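Local coordinates for stage II sporulation protein Q (PDB 3TUF), which takes part in forespore engulfment and forms an intercellular channel with SpoIIIAH through which mother-cell gene expression triggers the forespore sigma-G programme during sporulation, at residues V54-E59 against K64-A69; A107-D110 against G114-V117; G150-N155 against S161-H166. One frame throughout, in Å; residues are numbered along the deposited sequence.

Contact 1: V54-E59 against K64-A69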
loop_
_atom_site.group_PDB
_atom_site.type_symbol
_atom_site.label_atom_id
_atom_site.label_comp_id
_atom_site.label_asym_id
_atom_site.label_seq_id
_atom_site.Cartn_x
_atom_site.Cartn_y
_atom_site.Cartn_z
ATOM N N VAL A 54 -25.958 29.806 -8.334
ATOM C CA VAL A 54 -24.841 30.375 -7.536
ATOM C C VAL A 54 -23.691 29.391 -7.274
ATOM O O VAL A 54 -22.670 29.747 -6.685
ATOM C CB VAL A 54 -25.309 30.919 -6.207
ATOM C CG1 VAL A 54 -26.083 32.216 -6.468
ATOM C CG2 VAL A 54 -26.109 29.785 -5.387
ATOM N N LYS A 55 -23.888 28.140 -7.673
ATOM C CA LYS A 55 -22.802 27.214 -7.757
ATOM C C LYS A 55 -23.086 26.134 -8.787
ATOM O O LYS A 55 -24.232 25.623 -8.921
ATOM C CB LYS A 55 -22.470 26.605 -6.407
ATOM C CG LYS A 55 -21.194 25.719 -6.442
ATOM C CD LYS A 55 -21.156 24.706 -5.231
ATOM C CE LYS A 55 -21.065 25.440 -3.866
ATOM N NZ LYS A 55 -20.115 26.596 -3.979
ATOM N N LYS A 56 -22.005 25.826 -9.514
ATOM C CA LYS A 56 -21.988 24.901 -10.662
ATOM C C LYS A 56 -21.405 23.547 -10.250
ATOM O O LYS A 56 -20.746 23.444 -9.191
ATOM C CB LYS A 56 -21.136 25.485 -11.817
ATOM C CG LYS A 56 -21.720 26.690 -12.490
ATOM C CD LYS A 56 -20.659 27.253 -13.497
ATOM C CE LYS A 56 -21.117 28.609 -14.056
ATOM N NZ LYS A 56 -20.080 29.295 -14.905
ATOM N N PHE A 57 -21.663 22.542 -11.103
ATOM C CA PHE A 57 -21.212 21.202 -10.932
ATOM C C PHE A 57 -19.690 21.223 -11.241
ATOM O O PHE A 57 -19.267 21.814 -12.187
ATOM C CB PHE A 57 -22.000 20.366 -11.927
ATOM C CG PHE A 57 -21.541 18.956 -12.026
ATOM C CD1 PHE A 57 -20.378 18.633 -12.712
ATOM C CD2 PHE A 57 -22.270 17.937 -11.434
ATOM C CE1 PHE A 57 -19.931 17.258 -12.808
ATOM C CE2 PHE A 57 -21.845 16.572 -11.512
ATOM C CZ PHE A 57 -20.690 16.225 -12.185
ATOM N N TYR A 58 -18.890 20.563 -10.412
ATOM C CA TYR A 58 -17.441 20.573 -10.604
ATOM C C TYR A 58 -17.010 19.910 -11.915
ATOM O O TYR A 58 -17.365 18.762 -12.180
ATOM C CB TYR A 58 -16.742 19.896 -9.421
ATOM C CG TYR A 58 -15.243 20.096 -9.399
ATOM C CD1 TYR A 58 -14.393 19.193 -10.022
ATOM C CD2 TYR A 58 -14.678 21.189 -8.754
ATOM C CE1 TYR A 58 -13.023 19.372 -10.004
ATOM C CE2 TYR A 58 -13.310 21.376 -8.730
ATOM C CZ TYR A 58 -12.486 20.465 -9.357
ATOM O OH TYR A 58 -11.123 20.647 -9.337
ATOM N N GLU A 59 -16.240 20.631 -12.729
ATOM C CA GLU A 59 -15.708 20.066 -13.968
ATOM C C GLU A 59 -14.165 20.103 -13.906
ATOM O O GLU A 59 -13.565 21.167 -13.643
ATOM C CB GLU A 59 -16.218 20.875 -15.171
ATOM C CG GLU A 59 -17.691 20.907 -15.312
ATOM C CD GLU A 59 -18.252 19.787 -16.183
ATOM O OE1 GLU A 59 -17.932 18.575 -16.025
ATOM O OE2 GLU A 59 -19.086 20.146 -17.043
ATOM N N LYS A 64 -8.913 27.139 -13.198
ATOM C CA LYS A 64 -8.670 27.114 -11.783
ATOM C C LYS A 64 -9.758 27.796 -10.936
ATOM O O LYS A 64 -10.309 27.200 -9.973
ATOM C CB LYS A 64 -7.293 27.732 -11.481
ATOM C CG LYS A 64 -6.894 27.479 -10.017
ATOM C CD LYS A 64 -5.538 28.014 -9.665
ATOM C CE LYS A 64 -5.701 29.318 -8.943
ATOM N NZ LYS A 64 -4.518 29.412 -8.078
ATOM N N GLU A 65 -10.067 29.024 -11.321
ATOM C CA GLU A 65 -11.118 29.841 -10.721
ATOM C C GLU A 65 -12.473 29.164 -10.678
ATOM O O GLU A 65 -13.162 29.222 -9.665
ATOM C CB GLU A 65 -11.239 31.160 -11.487
ATOM C CG GLU A 65 -11.237 32.381 -10.590
ATOM C CD GLU A 65 -9.932 32.533 -9.827
ATOM O OE1 GLU A 65 -9.318 31.504 -9.441
ATOM O OE2 GLU A 65 -9.518 33.694 -9.614
ATOM N N GLU A 66 -12.843 28.515 -11.768
ATOM C CA GLU A 66 -14.133 27.847 -11.841
ATOM C C GLU A 66 -14.156 26.574 -11.051
ATOM O O GLU A 66 -15.204 26.188 -10.562
ATOM C CB GLU A 66 -14.435 27.467 -13.269
ATOM C CG GLU A 66 -14.107 28.523 -14.278
ATOM C CD GLU A 66 -15.357 28.984 -14.951
ATOM O OE1 GLU A 66 -16.421 29.021 -14.242
ATOM O OE2 GLU A 66 -15.273 29.268 -16.186
ATOM N N LYS A 67 -13.015 25.890 -10.972
ATOM C CA LYS A 67 -12.908 24.718 -10.087
ATOM C C LYS A 67 -13.023 25.154 -8.646
ATOM O O LYS A 67 -13.763 24.534 -7.886
ATOM C CB LYS A 67 -11.634 23.984 -10.339
ATOM C CG LYS A 67 -11.770 23.229 -11.607
ATOM C CD LYS A 67 -10.571 22.276 -11.751
ATOM C CE LYS A 67 -9.281 23.053 -12.030
ATOM N NZ LYS A 67 -8.189 22.035 -12.326
ATOM N N GLU A 68 -12.325 26.243 -8.296
ATOM C CA GLU A 68 -12.359 26.768 -6.937
ATOM C C GLU A 68 -13.785 27.153 -6.511
ATOM O O GLU A 68 -14.228 26.961 -5.366
ATOM C CB GLU A 68 -11.452 27.986 -6.841
ATOM C CG GLU A 68 -10.096 27.652 -6.281
ATOM C CD GLU A 68 -9.163 28.745 -6.558
ATOM O OE1 GLU A 68 -9.276 29.256 -7.680
ATOM O OE2 GLU A 68 -8.346 29.122 -5.709
ATOM N N ALA A 69 -14.517 27.696 -7.449
ATOM C CA ALA A 69 -15.820 28.146 -7.144
ATOM C C ALA A 69 -16.800 26.989 -7.227
ATOM O O ALA A 69 -17.926 27.173 -6.787
ATOM C CB ALA A 69 -16.216 29.312 -8.092
HETATM O O HOH W 1 -19.492 29.049 -5.463
HETATM O O HOH W 2 -19.764 27.270 -9.211
HETATM O O HOH W 3 -15.333 23.191 -12.161
#
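The short helix 64-69 leans on the chain leaving strand 51-55, where Tyr58 and Lys67 meet obliquely. The phenol end of Tyr58 lies against the alkyl part of Lys67, with OH 3.0 Å from Lys67 CD, and the carbonyl oxygen Lys67 O approaches the ring at its edge, 3.3 Å from Tyr58 CE2. With CG anti to the backbone N (chi1 -169°), the ring of Tyr58 reaches out along the helix surface. Glu59 continues the packing through its O atom, 3.4 Å from Lys67 CG. Beyond this the lysine chain bends at chi3 (-70°), and NZ forms a salt bridge with Asp177 of the SpoIIIAH chain, whose Thr173 packs on both Tyr58 and Lys67. This corner of the fold is therefore part of the interface between the two channel proteins. Nearer the strand, water does the joining. Ala69 O is the shared acceptor of two waters: one also accepts from Lys55 NZ at 2.9 Å, the other from the backbone Lys56 N at 2.7 Å. Lys55 CG, anti to the backbone N, lies 3.6 Å from Ala69 O, and the bends at chi3 and chi4 turn the ammonium group to its water, to Leu71 O and to a salt bridge with Asp160. A third water accepts from Glu59 N and donates only weakly to Glu66 O. On the solvent side the extended chain of Lys56 sends NZ obliquely towards Glu66, whose OE1 lies 3.7 Å away in a long salt bridge.

Contact 2: A107-D110 against G114-V117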
loop_
_atom_site.group_PDB
_atom_site.type_symbol
_atom_site.label_atom_id
_atom_site.label_comp_id
_atom_site.label_asym_id
_atom_site.label_seq_id
_atom_site.Cartn_x
_atom_site.Cartn_y
_atom_site.Cartn_z
ATOM N N ALA A 107 -37.514 11.317 1.175
ATOM C CA ALA A 107 -37.914 12.650 1.658
ATOM C C ALA A 107 -37.662 12.778 3.145
ATOM O O ALA A 107 -38.507 12.315 3.949
ATOM C CB ALA A 107 -39.316 12.889 1.350
ATOM N N GLU A 108 -36.531 13.378 3.544
ATOM C CA GLU A 108 -36.235 13.458 4.981
ATOM C C GLU A 108 -35.369 14.599 5.373
ATOM O O GLU A 108 -34.548 15.088 4.587
ATOM C CB GLU A 108 -35.526 12.198 5.445
ATOM C CG GLU A 108 -34.830 11.439 4.347
ATOM C CD GLU A 108 -34.230 10.129 4.861
ATOM O OE1 GLU A 108 -33.060 10.145 5.374
ATOM O OE2 GLU A 108 -34.929 9.082 4.759
ATOM N N LYS A 109 -35.494 14.980 6.625
ATOM C CA LYS A 109 -34.805 16.151 7.135
ATOM C C LYS A 109 -33.496 15.570 7.531
ATOM O O LYS A 109 -33.489 14.536 8.157
ATOM C CB LYS A 109 -35.513 16.714 8.383
ATOM C CG LYS A 109 -34.633 17.668 9.231
ATOM C CD LYS A 109 -34.709 19.093 8.681
ATOM C CE LYS A 109 -33.337 19.787 8.703
ATOM N NZ LYS A 109 -33.132 20.366 10.068
ATOM N N ASP A 110 -32.395 16.189 7.136
ATOM C CA ASP A 110 -31.069 15.765 7.541
ATOM C C ASP A 110 -30.482 16.941 8.316
ATOM O O ASP A 110 -30.597 18.091 7.888
ATOM C CB ASP A 110 -30.248 15.585 6.305
ATOM C CG ASP A 110 -28.868 15.136 6.608
ATOM O OD1 ASP A 110 -27.993 15.970 7.028
ATOM O OD2 ASP A 110 -28.695 13.908 6.401
ATOM N N GLY A 114 -30.287 19.693 5.447
ATOM C CA GLY A 114 -31.698 20.193 5.394
ATOM C C GLY A 114 -32.603 19.043 4.912
ATOM O O GLY A 114 -32.226 17.848 4.907
ATOM N N TYR A 115 -33.797 19.362 4.471
ATOM C CA TYR A 115 -34.565 18.316 3.777
ATOM C C TYR A 115 -33.959 17.805 2.489
ATOM O O TYR A 115 -33.341 18.559 1.741
ATOM C CB TYR A 115 -35.932 18.820 3.475
ATOM C CG TYR A 115 -36.861 18.618 4.610
ATOM C CD1 TYR A 115 -37.561 17.396 4.760
ATOM C CD2 TYR A 115 -37.106 19.673 5.533
ATOM C CE1 TYR A 115 -38.514 17.225 5.826
ATOM C CE2 TYR A 115 -38.044 19.520 6.595
ATOM C CZ TYR A 115 -38.724 18.293 6.711
ATOM O OH TYR A 115 -39.622 18.163 7.723
ATOM N N VAL A 116 -34.132 16.534 2.202
ATOM C CA VAL A 116 -33.523 15.999 1.002
ATOM C C VAL A 116 -34.622 15.226 0.376
ATOM O O VAL A 116 -35.269 14.425 1.071
ATOM C CB VAL A 116 -32.350 15.002 1.295
ATOM C CG1 VAL A 116 -31.839 14.345 -0.021
ATOM C CG2 VAL A 116 -31.159 15.660 2.090
ATOM N N VAL A 117 -34.875 15.487 -0.913
ATOM C CA VAL A 117 -35.864 14.726 -1.665
ATOM C C VAL A 117 -35.178 14.139 -2.879
ATOM O O VAL A 117 -34.324 14.779 -3.509
ATOM C CB VAL A 117 -37.037 15.587 -2.141
ATOM C CG1 VAL A 117 -38.005 14.766 -3.085
ATOM C CG2 VAL A 117 -37.781 16.242 -0.939
#
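Gly114 and Asp110 face each other at the turn end of the beta hairpin built from strands 102-110 and 116-120, within the M23 peptidase-like fold. Gly114 O accepts from Asp110 N at 2.8 Å, the donor standing well above the carbonyl plane, and Gly114 N returns a weak bond to Asp110 O. The positive phi of Gly114 (76°) by itself favours glycine, just before the chain turns a corner at Tyr115, while Asp110 OD1 takes the backbone N of Val112 and Leu113 and so ties down the intervening turn. Tyr115 comes next, in a non-hydrogen-bonded pair with Lys109 whose side chain crosses it at about a right angle. Lys109 CB sits over the ring face in a CH-pi contact, 4.0 Å from the centroid of the Tyr115 ring; the bend at chi2 (85°) then carries CD over the CE2 side of the ring and leaves CE 3.7 Å from Gly114 CA. Replacing Tyr115 with a serine would probably leave the alkyl chain of Lys109 without its platform and free to swing. Val116 forms a hydrogen-bonded pair with Glu108: its N gives to Glu108 O at 2.8 Å, tilted from that carbonyl plane, and its O receives Glu108 N at 3.0 Å, in the carbonyl plane. Val117 closes the walk on the same face as Tyr115, both touching Leu132 and Val135, with Val117 CG2 resting 4.3 Å from Ala107 CB.

Contact 3: G150-N155 against S161-H166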
loop_
_atom_site.group_PDB
_atom_site.type_symbol
_atom_site.label_atom_id
_atom_site.label_comp_id
_atom_site.label_asym_id
_atom_site.label_seq_id
_atom_site.Cartn_x
_atom_site.Cartn_y
_atom_site.Cartn_z
ATOM N N GLY A 150 -41.079 21.359 -2.590
ATOM C CA GLY A 150 -40.534 21.871 -1.325
ATOM C C GLY A 150 -40.222 23.333 -1.383
ATOM O O GLY A 150 -40.670 23.995 -2.325
ATOM N N LYS A 151 -39.486 23.850 -0.386
ATOM C CA LYS A 151 -39.069 25.276 -0.381
ATOM C C LYS A 151 -37.554 25.382 -0.212
ATOM O O LYS A 151 -36.965 24.595 0.523
ATOM C CB LYS A 151 -39.744 26.106 0.732
ATOM C CG LYS A 151 -39.980 27.574 0.298
ATOM C CD LYS A 151 -40.828 28.427 1.254
ATOM C CE LYS A 151 -42.389 28.233 1.219
ATOM N NZ LYS A 151 -42.913 28.209 -0.172
ATOM N N SER A 152 -36.938 26.360 -0.880
ATOM C CA SER A 152 -35.544 26.596 -0.651
ATOM C C SER A 152 -35.266 26.813 0.850
ATOM O O SER A 152 -36.149 27.213 1.626
ATOM C CB SER A 152 -35.111 27.832 -1.403
ATOM O OG SER A 152 -35.345 29.002 -0.624
ATOM N N GLY A 153 -34.022 26.544 1.248
ATOM C CA GLY A 153 -33.556 26.917 2.581
ATOM C C GLY A 153 -32.064 26.966 2.683
ATOM O O GLY A 153 -31.357 26.562 1.747
ATOM N N LYS A 154 -31.586 27.458 3.819
ATOM C CA LYS A 154 -30.165 27.390 4.131
ATOM C C LYS A 154 -29.846 26.053 4.811
ATOM O O LYS A 154 -30.779 25.364 5.325
ATOM C CB LYS A 154 -29.707 28.490 5.094
ATOM C CG LYS A 154 -30.427 29.827 5.035
ATOM C CD LYS A 154 -29.554 30.735 5.862
ATOM C CE LYS A 154 -30.201 32.052 6.300
ATOM N NZ LYS A 154 -29.568 33.193 5.504
ATOM N N ASN A 155 -28.528 25.796 4.921
ATOM C CA ASN A 155 -27.925 24.512 5.126
ATOM C C ASN A 155 -26.731 24.599 5.967
ATOM O O ASN A 155 -26.021 25.616 5.939
ATOM C CB ASN A 155 -27.269 24.107 3.816
ATOM C CG ASN A 155 -27.638 22.779 3.464
ATOM O OD1 ASN A 155 -28.343 22.102 4.278
ATOM N ND2 ASN A 155 -27.256 22.350 2.291
ATOM N N SER A 161 -23.797 29.061 -0.111
ATOM C CA SER A 161 -24.803 29.225 -1.136
ATOM C C SER A 161 -26.095 29.821 -0.539
ATOM O O SER A 161 -27.227 29.682 -1.140
ATOM C CB SER A 161 -25.182 27.851 -1.652
ATOM O OG SER A 161 -24.073 27.184 -2.160
ATOM N N GLY A 162 -25.954 30.449 0.638
ATOM C CA GLY A 162 -27.090 30.956 1.413
ATOM C C GLY A 162 -28.385 30.161 1.290
ATOM O O GLY A 162 -28.443 28.918 1.370
ATOM N N ASN A 163 -29.451 30.912 1.078
ATOM C CA ASN A 163 -30.769 30.320 0.992
ATOM C C ASN A 163 -30.915 29.794 -0.428
ATOM O O ASN A 163 -30.898 30.579 -1.365
ATOM C CB ASN A 163 -31.813 31.360 1.390
ATOM C CG ASN A 163 -33.245 30.880 1.198
ATOM O OD1 ASN A 163 -33.533 29.858 0.580
ATOM N ND2 ASN A 163 -34.157 31.647 1.732
ATOM N N HIS A 164 -31.000 28.473 -0.595
ATOM C CA HIS A 164 -30.942 27.901 -1.961
ATOM C C HIS A 164 -31.579 26.543 -2.148
ATOM O O HIS A 164 -32.048 25.948 -1.190
ATOM C CB HIS A 164 -29.491 27.720 -2.346
ATOM C CG HIS A 164 -28.797 26.598 -1.601
ATOM N ND1 HIS A 164 -28.393 26.710 -0.273
ATOM C CD2 HIS A 164 -28.418 25.359 -2.008
ATOM C CE1 HIS A 164 -27.804 25.592 0.103
ATOM N NE2 HIS A 164 -27.805 24.757 -0.933
ATOM N N VAL A 165 -31.557 26.000 -3.358
ATOM C CA VAL A 165 -31.743 24.542 -3.465
ATOM C C VAL A 165 -30.511 23.933 -4.154
ATOM O O VAL A 165 -30.009 24.508 -5.122
ATOM C CB VAL A 165 -33.046 24.175 -4.237
ATOM C CG1 VAL A 165 -33.071 24.827 -5.663
ATOM C CG2 VAL A 165 -33.194 22.704 -4.395
ATOM N N HIS A 166 -29.991 22.815 -3.639
ATOM C CA HIS A 166 -29.016 22.049 -4.368
ATOM C C HIS A 166 -29.732 21.021 -5.249
ATOM O O HIS A 166 -30.573 20.273 -4.770
ATOM C CB HIS A 166 -28.118 21.313 -3.400
ATOM C CG HIS A 166 -27.018 20.514 -4.063
ATOM N ND1 HIS A 166 -25.924 21.105 -4.652
ATOM C CD2 HIS A 166 -26.846 19.180 -4.214
ATOM C CE1 HIS A 166 -25.114 20.170 -5.131
ATOM N NE2 HIS A 166 -25.659 18.992 -4.893
#
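Gly153 and His164 form a single antiparallel bridge, with the two runs 152-155 and 162-165 heading 124° apart: His164 N gives a bond to Gly153 O at 3.0 Å that is almost straight at the hydrogen (177°) but comes from well above the Gly153 carbonyl plane, and Gly153 N gives a longer one to His164 O at 3.2 Å. Gly153 O also takes Ser131 OG, so two donors grip this buried carbonyl. Beside the bridge, Ser152 points at Asn163. Its OG donates to Asn163 OD1, although the modelled 2.3 Å is too short to be trusted as a length. Asn163 has CG anti to its own N (chi1 174°), which carries the amide back across to Ser152, while ND2 is held by Asp93. Past the bridge, Lys154 crosses Asn163 at about a right angle with CG 4.2 Å from Asn163 CB, and Lys154 CA makes a CA-H...O contact with Gly162 O. The same oxygen fixes the imidazole: His164 ND1 donates to Gly162 O at 2.8 Å, nearly in the ring plane, while Ser161 CB lies 3.7 Å above the ring, over its centre. Asn155 CB approaches His164 CE1. His164 and His166 make up the HxH motif of M23 peptidases, in whose active members the second histidine binds zinc; here His166 ND1 is instead bonded to Asp85 OD1, and NE2 to Glu168. The bridge lies just ahead of strand 165-171, which runs between strands 84-88 and 125-132, and just after strand 148-151, whose continuing chain bonds to Phe94 through Ser152.

How the contacts relate
The three contacts run from the partner-facing surface to the interior of the fold, and all reach the same large antiparallel sheet. Contact 3 is mostly buried and depends on direct bonds around one isolated bridge. Contact 2, with its centre 11 Å from that of contact 3, is a partly exposed hairpin with a short ladder of backbone bonds, weakening at the turn, and an aliphatic chain laid on a ring. Contact 1 is partly buried and bridged by water, with a long salt bridge between exposed side chains; among the three it alone is touched by SpoIIIAH. It meets contact 3 where Lys55 CE packs 3.9 Å from Ser161 OG, and contact 2 touches 3 but not 1.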